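Uncharacterized protein (Sus scrofa, PDB 5BNF) is porcine CD38, a member of the ADP-ribosyl cyclase family whose chain combines a largely helical part with a four-stranded parallel beta sheet. Local coordinates at residues A[32-41]-A[58-66]; A[150-161]-A[185-195]. All coordinates share one frame; numbering follows the deposited sequence.

Contact 1. Residues A[32-41]-A[58-66]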
loop_
_atom_site.group_PDB
_atom_site.type_symbol
_atom_site.label_atom_id
_atom_site.label_comp_id
_atom_site.label_asym_id
_atom_site.label_seq_id
_atom_site.Cartn_x
_atom_site.Cartn_y
_atom_site.Cartn_z
ATOM N N ARG A 32 15.944 -1.276 -14.534
ATOM C CA ARG A 32 14.563 -1.420 -14.980
ATOM C C ARG A 32 14.217 -0.419 -16.088
ATOM O O ARG A 32 14.869 0.618 -16.220
ATOM C CB ARG A 32 13.625 -1.237 -13.780
ATOM C CG ARG A 32 12.640 -2.384 -13.576
ATOM C CD ARG A 32 13.347 -3.735 -13.529
ATOM N NE ARG A 32 13.981 -4.019 -12.243
ATOM C CZ ARG A 32 13.319 -4.366 -11.142
ATOM N NH1 ARG A 32 11.997 -4.470 -11.168
ATOM N NH2 ARG A 32 13.979 -4.624 -10.020
ATOM N N ASP A 33 13.195 -0.738 -16.884
ATOM C CA ASP A 33 12.760 0.133 -17.978
ATOM C C ASP A 33 11.400 0.762 -17.709
ATOM O O ASP A 33 10.388 0.075 -17.622
ATOM C CB ASP A 33 12.699 -0.646 -19.289
ATOM C CG ASP A 33 12.020 0.138 -20.399
ATOM O OD1 ASP A 33 12.391 1.312 -20.619
ATOM O OD2 ASP A 33 11.117 -0.417 -21.058
ATOM N N CYS A 34 11.383 2.084 -17.613
ATOM C CA CYS A 34 10.165 2.817 -17.324
ATOM C C CYS A 34 9.059 2.795 -18.371
ATOM O O CYS A 34 7.881 2.702 -18.024
ATOM C CB CYS A 34 10.530 4.254 -16.975
ATOM S SG CYS A 34 11.259 4.345 -15.314
ATOM N N GLN A 35 9.421 2.903 -19.645
ATOM C CA GLN A 35 8.413 2.880 -20.700
ATOM C C GLN A 35 7.685 1.533 -20.701
ATOM O O GLN A 35 6.480 1.470 -20.942
ATOM C CB GLN A 35 9.059 3.145 -22.065
ATOM C CG GLN A 35 8.238 2.688 -23.278
ATOM C CD GLN A 35 6.832 3.271 -23.339
ATOM O OE1 GLN A 35 6.633 4.476 -23.179
ATOM N NE2 GLN A 35 5.851 2.411 -23.592
ATOM N N LYS A 36 8.418 0.464 -20.417
ATOM C CA LYS A 36 7.842 -0.874 -20.371
ATOM C C LYS A 36 6.803 -0.914 -19.259
ATOM O O LYS A 36 5.710 -1.451 -19.433
ATOM C CB LYS A 36 8.934 -1.900 -20.080
ATOM C CG LYS A 36 8.987 -3.065 -21.048
ATOM C CD LYS A 36 10.418 -3.315 -21.505
ATOM C CE LYS A 36 11.350 -3.587 -20.330
ATOM N NZ LYS A 36 12.771 -3.697 -20.768
ATOM N N ILE A 37 7.166 -0.343 -18.113
ATOM C CA ILE A 37 6.285 -0.300 -16.954
ATOM C C ILE A 37 5.008 0.466 -17.290
ATOM O O ILE A 37 3.906 -0.050 -17.118
ATOM C CB ILE A 37 6.979 0.384 -15.744
ATOM C CG1 ILE A 37 8.205 -0.422 -15.306
ATOM C CG2 ILE A 37 6.010 0.497 -14.580
ATOM C CD1 ILE A 37 7.883 -1.768 -14.678
ATOM N N LYS A 38 5.170 1.694 -17.775
ATOM C CA LYS A 38 4.044 2.550 -18.139
ATOM C C LYS A 38 3.072 1.846 -19.073
ATOM O O LYS A 38 1.854 2.004 -18.956
ATOM C CB LYS A 38 4.555 3.826 -18.804
ATOM C CG LYS A 38 3.503 4.566 -19.609
ATOM C CD LYS A 38 4.135 5.616 -20.511
ATOM C CE LYS A 38 3.254 5.910 -21.715
ATOM N NZ LYS A 38 3.911 6.836 -22.683
ATOM N N LYS A 39 3.618 1.075 -20.005
ATOM C CA LYS A 39 2.804 0.343 -20.962
ATOM C C LYS A 39 1.953 -0.686 -20.232
ATOM O O LYS A 39 0.761 -0.818 -20.491
ATOM C CB LYS A 39 3.700 -0.365 -21.981
ATOM C CG LYS A 39 2.936 -1.117 -23.055
ATOM C CD LYS A 39 2.146 -0.164 -23.933
ATOM C CE LYS A 39 1.363 -0.922 -24.987
ATOM N NZ LYS A 39 0.494 -0.000 -25.771
ATOM N N ALA A 40 2.579 -1.415 -19.316
ATOM C CA ALA A 40 1.891 -2.438 -18.541
ATOM C C ALA A 40 0.790 -1.854 -17.652
ATOM O O ALA A 40 -0.318 -2.391 -17.572
ATOM C CB ALA A 40 2.889 -3.177 -17.694
ATOM N N PHE A 41 1.113 -0.761 -16.976
ATOM C CA PHE A 41 0.165 -0.098 -16.102
ATOM C C PHE A 41 -1.074 0.205 -16.936
ATOM O O PHE A 41 -2.167 -0.284 -16.654
ATOM C CB PHE A 41 0.765 1.212 -15.583
ATOM C CG PHE A 41 0.265 1.626 -14.225
ATOM C CD1 PHE A 41 -1.039 1.345 -13.822
ATOM C CD2 PHE A 41 1.097 2.324 -13.356
ATOM C CE1 PHE A 41 -1.505 1.753 -12.569
ATOM C CE2 PHE A 41 0.643 2.737 -12.104
ATOM C CZ PHE A 41 -0.662 2.450 -11.710
ATOM N N TYR A 58 -2.942 -7.202 -13.391
ATOM C CA TYR A 58 -1.698 -6.524 -13.047
ATOM C C TYR A 58 -0.473 -7.438 -12.987
ATOM O O TYR A 58 0.605 -7.000 -12.581
ATOM C CB TYR A 58 -1.841 -5.803 -11.707
ATOM C CG TYR A 58 -2.690 -4.552 -11.733
ATOM C CD1 TYR A 58 -2.331 -3.454 -12.506
ATOM C CD2 TYR A 58 -3.823 -4.444 -10.929
ATOM C CE1 TYR A 58 -3.077 -2.271 -12.471
ATOM C CE2 TYR A 58 -4.573 -3.271 -10.889
ATOM C CZ TYR A 58 -4.200 -2.193 -11.658
ATOM O OH TYR A 58 -4.965 -1.045 -11.622
ATOM N N ASP A 59 -0.622 -8.698 -13.384
ATOM C CA ASP A 59 0.513 -9.617 -13.349
ATOM C C ASP A 59 1.737 -8.984 -14.001
ATOM O O ASP A 59 2.748 -8.743 -13.346
ATOM C CB ASP A 59 0.175 -10.938 -14.048
ATOM C CG ASP A 59 -0.868 -11.746 -13.297
ATOM O OD1 ASP A 59 -1.028 -11.533 -12.076
ATOM O OD2 ASP A 59 -1.520 -12.605 -13.923
ATOM N N LEU A 60 1.627 -8.700 -15.291
ATOM C CA LEU A 60 2.715 -8.091 -16.037
ATOM C C LEU A 60 3.325 -6.939 -15.245
ATOM O O LEU A 60 4.538 -6.870 -15.066
ATOM C CB LEU A 60 2.185 -7.576 -17.380
ATOM C CG LEU A 60 3.136 -7.063 -18.474
ATOM C CD1 LEU A 60 3.992 -5.942 -17.949
ATOM C CD2 LEU A 60 4.025 -8.190 -18.961
ATOM N N LEU A 61 2.478 -6.033 -14.773
ATOM C CA LEU A 61 2.952 -4.880 -14.020
ATOM C C LEU A 61 3.668 -5.242 -12.716
ATOM O O LEU A 61 4.677 -4.634 -12.377
ATOM C CB LEU A 61 1.791 -3.932 -13.724
ATOM C CG LEU A 61 2.172 -2.637 -13.010
ATOM C CD1 LEU A 61 3.193 -1.870 -13.826
ATOM C CD2 LEU A 61 0.931 -1.808 -12.794
ATOM N N MET A 62 3.151 -6.223 -11.985
ATOM C CA MET A 62 3.771 -6.625 -10.728
ATOM C C MET A 62 5.085 -7.350 -10.974
ATOM O O MET A 62 5.956 -7.394 -10.106
ATOM C CB MET A 62 2.818 -7.515 -9.926
ATOM C CG MET A 62 1.547 -6.797 -9.535
ATOM S SD MET A 62 1.915 -5.253 -8.683
ATOM C CE MET A 62 1.105 -5.506 -7.148
ATOM N N LYS A 63 5.220 -7.909 -12.171
ATOM C CA LYS A 63 6.418 -8.636 -12.561
ATOM C C LYS A 63 7.516 -7.650 -12.951
ATOM O O LYS A 63 8.659 -7.788 -12.533
ATOM C CB LYS A 63 6.091 -9.562 -13.735
ATOM C CG LYS A 63 7.176 -10.557 -14.094
ATOM C CD LYS A 63 6.720 -11.462 -15.226
ATOM C CE LYS A 63 7.646 -12.658 -15.399
ATOM N NZ LYS A 63 7.307 -13.442 -16.624
ATOM N N LEU A 64 7.163 -6.642 -13.738
ATOM C CA LEU A 64 8.139 -5.651 -14.173
ATOM C C LEU A 64 8.493 -4.638 -13.096
ATOM O O LEU A 64 9.479 -3.918 -13.225
ATOM C CB LEU A 64 7.625 -4.901 -15.399
ATOM C CG LEU A 64 7.402 -5.705 -16.681
ATOM C CD1 LEU A 64 6.827 -4.770 -17.728
ATOM C CD2 LEU A 64 8.713 -6.320 -17.178
ATOM N N GLY A 65 7.692 -4.577 -12.038
ATOM C CA GLY A 65 7.962 -3.621 -10.979
ATOM C C GLY A 65 8.316 -4.243 -9.641
ATOM O O GLY A 65 8.412 -3.543 -8.631
ATOM N N HIS A 66 8.512 -5.555 -9.618
ATOM C CA HIS A 66 8.853 -6.217 -8.371
ATOM C C HIS A 66 10.175 -5.717 -7.806
ATOM O O HIS A 66 11.098 -5.381 -8.547
ATOM C CB HIS A 66 8.928 -7.732 -8.559
ATOM C CG HIS A 66 9.399 -8.458 -7.338
ATOM N ND1 HIS A 66 10.702 -8.394 -6.893
ATOM C CD2 HIS A 66 8.732 -9.216 -6.435
ATOM C CE1 HIS A 66 10.817 -9.078 -5.770
ATOM N NE2 HIS A 66 9.635 -9.587 -5.469
#

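Contact 2. Residues A[150-161]-A[185-195]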
loop_
_atom_site.group_PDB
_atom_site.type_symbol
_atom_site.label_atom_id
_atom_site.label_comp_id
_atom_site.label_asym_id
_atom_site.label_seq_id
_atom_site.Cartn_x
_atom_site.Cartn_y
_atom_site.Cartn_z
ATOM N N ASN A 150 6.504 -10.157 1.024
ATOM C CA ASN A 150 7.951 -10.068 0.849
ATOM C C ASN A 150 8.676 -9.481 2.054
ATOM O O ASN A 150 9.880 -9.216 1.990
ATOM C CB ASN A 150 8.297 -9.214 -0.378
ATOM C CG ASN A 150 7.746 -9.785 -1.670
ATOM O OD1 ASN A 150 7.851 -10.984 -1.931
ATOM N ND2 ASN A 150 7.172 -8.919 -2.499
ATOM N N ALA A 151 7.949 -9.257 3.141
ATOM C CA ALA A 151 8.561 -8.695 4.339
ATOM C C ALA A 151 9.383 -9.769 5.039
ATOM O O ALA A 151 8.976 -10.923 5.098
ATOM C CB ALA A 151 7.489 -8.156 5.276
ATOM N N CYS A 152 10.548 -9.383 5.547
ATOM C CA CYS A 152 11.425 -10.310 6.252
ATOM C C CYS A 152 12.044 -9.636 7.464
ATOM O O CYS A 152 12.197 -8.410 7.498
ATOM C CB CYS A 152 12.535 -10.828 5.325
ATOM S SG CYS A 152 13.426 -9.543 4.384
ATOM N N GLY A 153 12.391 -10.451 8.457
ATOM C CA GLY A 153 12.997 -9.936 9.673
ATOM C C GLY A 153 11.979 -9.310 10.602
ATOM O O GLY A 153 10.974 -9.925 10.959
ATOM N N MET A 154 12.237 -8.075 10.992
ATOM C CA MET A 154 11.347 -7.357 11.878
ATOM C C MET A 154 10.573 -6.296 11.101
ATOM O O MET A 154 11.154 -5.504 10.364
ATOM C CB MET A 154 12.157 -6.713 13.003
ATOM C CG MET A 154 11.335 -5.918 13.981
ATOM S SD MET A 154 11.295 -4.185 13.533
ATOM C CE MET A 154 12.756 -3.611 14.387
ATOM N N VAL A 155 9.252 -6.302 11.260
ATOM C CA VAL A 155 8.393 -5.335 10.593
ATOM C C VAL A 155 7.806 -4.378 11.619
ATOM O O VAL A 155 7.667 -4.713 12.798
ATOM C CB VAL A 155 7.224 -6.022 9.838
ATOM C CG1 VAL A 155 7.768 -6.929 8.774
ATOM C CG2 VAL A 155 6.359 -6.812 10.809
ATOM N N GLN A 156 7.451 -3.187 11.156
ATOM C CA GLN A 156 6.886 -2.170 12.022
ATOM C C GLN A 156 5.581 -1.616 11.474
ATOM O O GLN A 156 5.324 -1.663 10.270
ATOM C CB GLN A 156 7.870 -1.009 12.179
ATOM C CG GLN A 156 9.187 -1.364 12.813
ATOM C CD GLN A 156 10.132 -0.178 12.845
ATOM O OE1 GLN A 156 10.843 0.092 11.887
ATOM N NE2 GLN A 156 10.118 0.553 13.950
ATOM N N VAL A 157 4.759 -1.080 12.368
ATOM C CA VAL A 157 3.504 -0.471 11.969
ATOM C C VAL A 157 3.243 0.688 12.907
ATOM O O VAL A 157 3.393 0.548 14.120
ATOM C CB VAL A 157 2.329 -1.473 12.031
ATOM C CG1 VAL A 157 2.143 -1.984 13.446
ATOM C CG2 VAL A 157 1.057 -0.808 11.521
ATOM N N PHE A 158 2.898 1.845 12.347
ATOM C CA PHE A 158 2.607 3.022 13.164
ATOM C C PHE A 158 1.101 3.233 13.247
ATOM O O PHE A 158 0.403 3.236 12.235
ATOM C CB PHE A 158 3.291 4.276 12.596
ATOM C CG PHE A 158 4.793 4.242 12.691
ATOM C CD1 PHE A 158 5.534 3.375 11.904
ATOM C CD2 PHE A 158 5.463 5.062 13.592
ATOM C CE1 PHE A 158 6.925 3.328 12.015
ATOM C CE2 PHE A 158 6.848 5.019 13.706
ATOM C CZ PHE A 158 7.579 4.152 12.916
ATOM N N LEU A 159 0.609 3.400 14.467
ATOM C CA LEU A 159 -0.807 3.587 14.702
ATOM C C LEU A 159 -1.044 4.894 15.436
ATOM O O LEU A 159 -0.133 5.435 16.064
ATOM C CB LEU A 159 -1.348 2.412 15.512
ATOM C CG LEU A 159 -0.992 1.045 14.920
ATOM C CD1 LEU A 159 -1.451 -0.068 15.847
ATOM C CD2 LEU A 159 -1.636 0.916 13.551
ATOM N N ASN A 160 -2.277 5.382 15.352
ATOM C CA ASN A 160 -2.673 6.641 15.964
ATOM C C ASN A 160 -3.350 6.493 17.316
ATOM O O ASN A 160 -4.497 6.062 17.405
ATOM C CB ASN A 160 -3.596 7.393 15.010
ATOM C CG ASN A 160 -3.999 8.743 15.537
ATOM O OD1 ASN A 160 -3.405 9.193 16.538
ATOM N ND2 ASN A 160 -4.908 9.361 14.945
ATOM N N GLY A 161 -2.637 6.876 18.368
ATOM C CA GLY A 161 -3.186 6.776 19.704
ATOM C C GLY A 161 -4.272 7.790 20.006
ATOM O O GLY A 161 -4.901 7.722 21.064
ATOM N N LYS A 185 9.440 -15.853 7.415
ATOM C CA LYS A 185 10.330 -14.757 7.048
ATOM C C LYS A 185 10.288 -13.612 8.062
ATOM O O LYS A 185 11.283 -12.911 8.266
ATOM C CB LYS A 185 9.939 -14.253 5.658
ATOM C CG LYS A 185 9.916 -15.379 4.619
ATOM C CD LYS A 185 8.864 -15.183 3.531
ATOM C CE LYS A 185 9.317 -14.221 2.439
ATOM N NZ LYS A 185 9.676 -12.870 2.951
ATOM N N VAL A 186 9.130 -13.416 8.687
ATOM C CA VAL A 186 8.965 -12.362 9.681
ATOM C C VAL A 186 8.831 -12.988 11.065
ATOM O O VAL A 186 7.928 -13.789 11.309
ATOM C CB VAL A 186 7.714 -11.503 9.385
ATOM C CG1 VAL A 186 7.401 -10.612 10.568
ATOM C CG2 VAL A 186 7.953 -10.649 8.152
ATOM N N HIS A 187 9.731 -12.619 11.971
ATOM C CA HIS A 187 9.710 -13.165 13.320
ATOM C C HIS A 187 9.104 -12.212 14.339
ATOM O O HIS A 187 8.530 -12.643 15.338
ATOM C CB HIS A 187 11.131 -13.535 13.755
ATOM C CG HIS A 187 12.094 -12.391 13.690
ATOM N ND1 HIS A 187 11.930 -11.238 14.428
ATOM C CD2 HIS A 187 13.208 -12.201 12.944
ATOM C CE1 HIS A 187 12.898 -10.387 14.138
ATOM N NE2 HIS A 187 13.687 -10.948 13.239
ATOM N N THR A 188 9.226 -10.917 14.092
ATOM C CA THR A 188 8.700 -9.940 15.033
ATOM C C THR A 188 7.991 -8.801 14.342
ATOM O O THR A 188 8.388 -8.371 13.264
ATOM C CB THR A 188 9.837 -9.313 15.895
ATOM O OG1 THR A 188 10.472 -10.334 16.672
ATOM C CG2 THR A 188 9.286 -8.243 16.828
ATOM N N LEU A 189 6.932 -8.319 14.976
ATOM C CA LEU A 189 6.202 -7.170 14.473
ATOM C C LEU A 189 6.141 -6.203 15.638
ATOM O O LEU A 189 5.696 -6.558 16.723
ATOM C CB LEU A 189 4.788 -7.538 14.036
ATOM C CG LEU A 189 3.988 -6.338 13.511
ATOM C CD1 LEU A 189 2.915 -6.825 12.563
ATOM C CD2 LEU A 189 3.376 -5.554 14.660
ATOM N N LYS A 190 6.613 -4.987 15.421
ATOM C CA LYS A 190 6.599 -3.991 16.475
ATOM C C LYS A 190 5.599 -2.912 16.126
ATOM O O LYS A 190 5.573 -2.417 15.002
ATOM C CB LYS A 190 7.997 -3.387 16.646
ATOM C CG LYS A 190 9.009 -4.370 17.213
ATOM C CD LYS A 190 10.439 -4.003 16.852
ATOM C CE LYS A 190 10.740 -2.534 17.113
ATOM N NZ LYS A 190 10.464 -2.130 18.515
ATOM N N ALA A 191 4.761 -2.552 17.088
ATOM C CA ALA A 191 3.772 -1.519 16.843
ATOM C C ALA A 191 4.098 -0.289 17.665
ATOM O O ALA A 191 4.514 -0.404 18.813
ATOM C CB ALA A 191 2.376 -2.032 17.193
ATOM N N TRP A 192 3.931 0.884 17.064
ATOM C CA TRP A 192 4.180 2.147 17.752
ATOM C C TRP A 192 2.876 2.932 17.762
ATOM O O TRP A 192 2.311 3.221 16.704
ATOM C CB TRP A 192 5.252 2.990 17.033
ATOM C CG TRP A 192 6.594 2.329 16.850
ATOM C CD1 TRP A 192 7.038 1.665 15.740
ATOM C CD2 TRP A 192 7.652 2.249 17.812
ATOM N NE1 TRP A 192 8.307 1.176 15.953
ATOM C CE2 TRP A 192 8.706 1.519 17.218
ATOM C CE3 TRP A 192 7.812 2.720 19.121
ATOM C CZ2 TRP A 192 9.904 1.251 17.887
ATOM C CZ3 TRP A 192 9.003 2.454 19.787
ATOM C CH2 TRP A 192 10.032 1.726 19.167
ATOM N N VAL A 193 2.384 3.257 18.952
ATOM C CA VAL A 193 1.164 4.041 19.068
ATOM C C VAL A 193 1.615 5.466 19.379
ATOM O O VAL A 193 2.243 5.724 20.412
ATOM C CB VAL A 193 0.245 3.512 20.191
ATOM C CG1 VAL A 193 -0.987 4.382 20.314
ATOM C CG2 VAL A 193 -0.173 2.088 19.889
ATOM N N ILE A 194 1.305 6.380 18.467
ATOM C CA ILE A 194 1.703 7.771 18.611
ATOM C C ILE A 194 0.692 8.582 19.393
ATOM O O ILE A 194 -0.506 8.532 19.122
ATOM C CB ILE A 194 1.886 8.436 17.240
ATOM C CG1 ILE A 194 2.551 7.461 16.270
ATOM C CG2 ILE A 194 2.728 9.685 17.387
ATOM C CD1 ILE A 194 3.854 6.890 16.771
ATOM N N HIS A 195 1.189 9.334 20.369
ATOM C CA HIS A 195 0.343 10.178 21.202
ATOM C C HIS A 195 0.795 11.629 21.122
ATOM O O HIS A 195 1.989 11.918 21.051
ATOM C CB HIS A 195 0.400 9.737 22.667
ATOM C CG HIS A 195 -0.194 8.389 22.923
ATOM N ND1 HIS A 195 -1.387 7.983 22.364
ATOM C CD2 HIS A 195 0.219 7.369 23.710
ATOM C CE1 HIS A 195 -1.682 6.772 22.795
ATOM N NE2 HIS A 195 -0.726 6.376 23.615
#

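Contact 1. Residues A[32-41]-A[58-66]
Arg32, just ahead of helix 34-45, reaches over to backbone carbonyls at the end of helix 59-64. NH1 does most of the work. Its bond to His66 O is 2.9 Å long, nearly straight at 162°, and lies in the carbonyl plane. A second, longer bond runs 3.3 Å from NH1 to Leu64 O, with the nitrogen standing above that carbonyl's plane; NH2 adds a weak bond to His66 O. Bends at chi2 and chi3 fold the arginine chain round so that the guanidinium meets both oxygens with its edge.

Apolar side chains fill the rest of the interface, between helices that run antiparallel with axes 8.6 Å apart. Ala40 is small enough to let its CA come within 5.2 Å of Leu61 CA. Leu61 then forks between two partners: CD1 lies 3.8 Å from Ile37 CG2, while CD2 sits over a face of the Phe41 ring, 4.0 Å from its centroid, a CH-pi contact. Having CG anti to the backbone N (chi1 -176°) puts the fork there. Ile37 and Leu64 run past one another, pointing opposite ways, tightly, with Ile37 CD1 only 3.2 Å from Leu64 CB.

Behind Leu61, Phe41 joins an aromatic cluster with Phe10, Trp111 and Phe139, and Tyr58 OH is hydrogen-bonded to Phe135 O and Trp111 NE1. The chemistry thus divides along the interface: greasy contacts pair the helices, and the guanidinium's positive charge lies by the carbonyl end of helix 59-64, where the helix dipole would probably favour it.

Contact 2. Residues A[150-161]-A[185-195]
Phe158 and Trp192 project together from neighbouring strands and stack with an offset, the phenyl and the five-membered ring 4.8 Å apart at their centroids and the planes 28° from each other. Trp192 CD1 sits over the phenyl face toward its rim, and Ile194 CD1 comes to the edge of the same ring.

Met154, on the same face of the sheet, is worth following outward. Its CB is 3.9 Å from His187 CE1. With CG anti to the backbone N (chi1 179°), the chain heads for Lys190, and CG lies 3.6 Å from Lys190 CD. The thioether then turns twice and stays against the lysine: SD is 3.4 Å from that same Lys190 CD, and CE presses as closely on it.

Backbone bonds tie the parallel strands together from Gly153 to Gly161. The register slips by one between Gly153 and Met154, a beta bulge where Gly153 takes a positive phi (78°). Here the His187 ring lies with one face over Gly153 O, its ND1 sharing a 2.8 Å hydrogen bond with Thr188 OG1 that helps to fix the ring. Ahead of the bulge, Lys185 NZ bonds to Ala151 O at 3.0 Å, from above the carbonyl plane, and more weakly to Glu149 O.

The other face carries Val155, Val157, Leu159, Leu189, Ala191 and Val193, with Leu189 and Val193 packing on helix 208-219. These are the two inner strands of the sheet, joined through helix 172-180 as a beta-alpha-beta unit; strand 75-77 flanks 153-160, strand 223-229 flanks 186-194, and a disulfide links Cys152, just before strand 153-160, to Cys71.

Overall arrangement
Contact 1 pairs two antiparallel helices and contact 2 two parallel strands, on opposite sides of the chain's centre, with centres about 29 Å apart. They share no element, although the side chains of His66 and Asn150 touch in packing. Both are partly buried. In contact 1 the inner side is apolar and aromatic, facing helices 10-25, 101-106 and 135-149, and the polar grip comes from a side chain at one end. Contact 2 buries about twice the surface and is held by backbone bonds along its length, one face of the strands buried and aliphatic, the other more exposed and mixed. Each includes one half-cystine, Cys34 and Cys152.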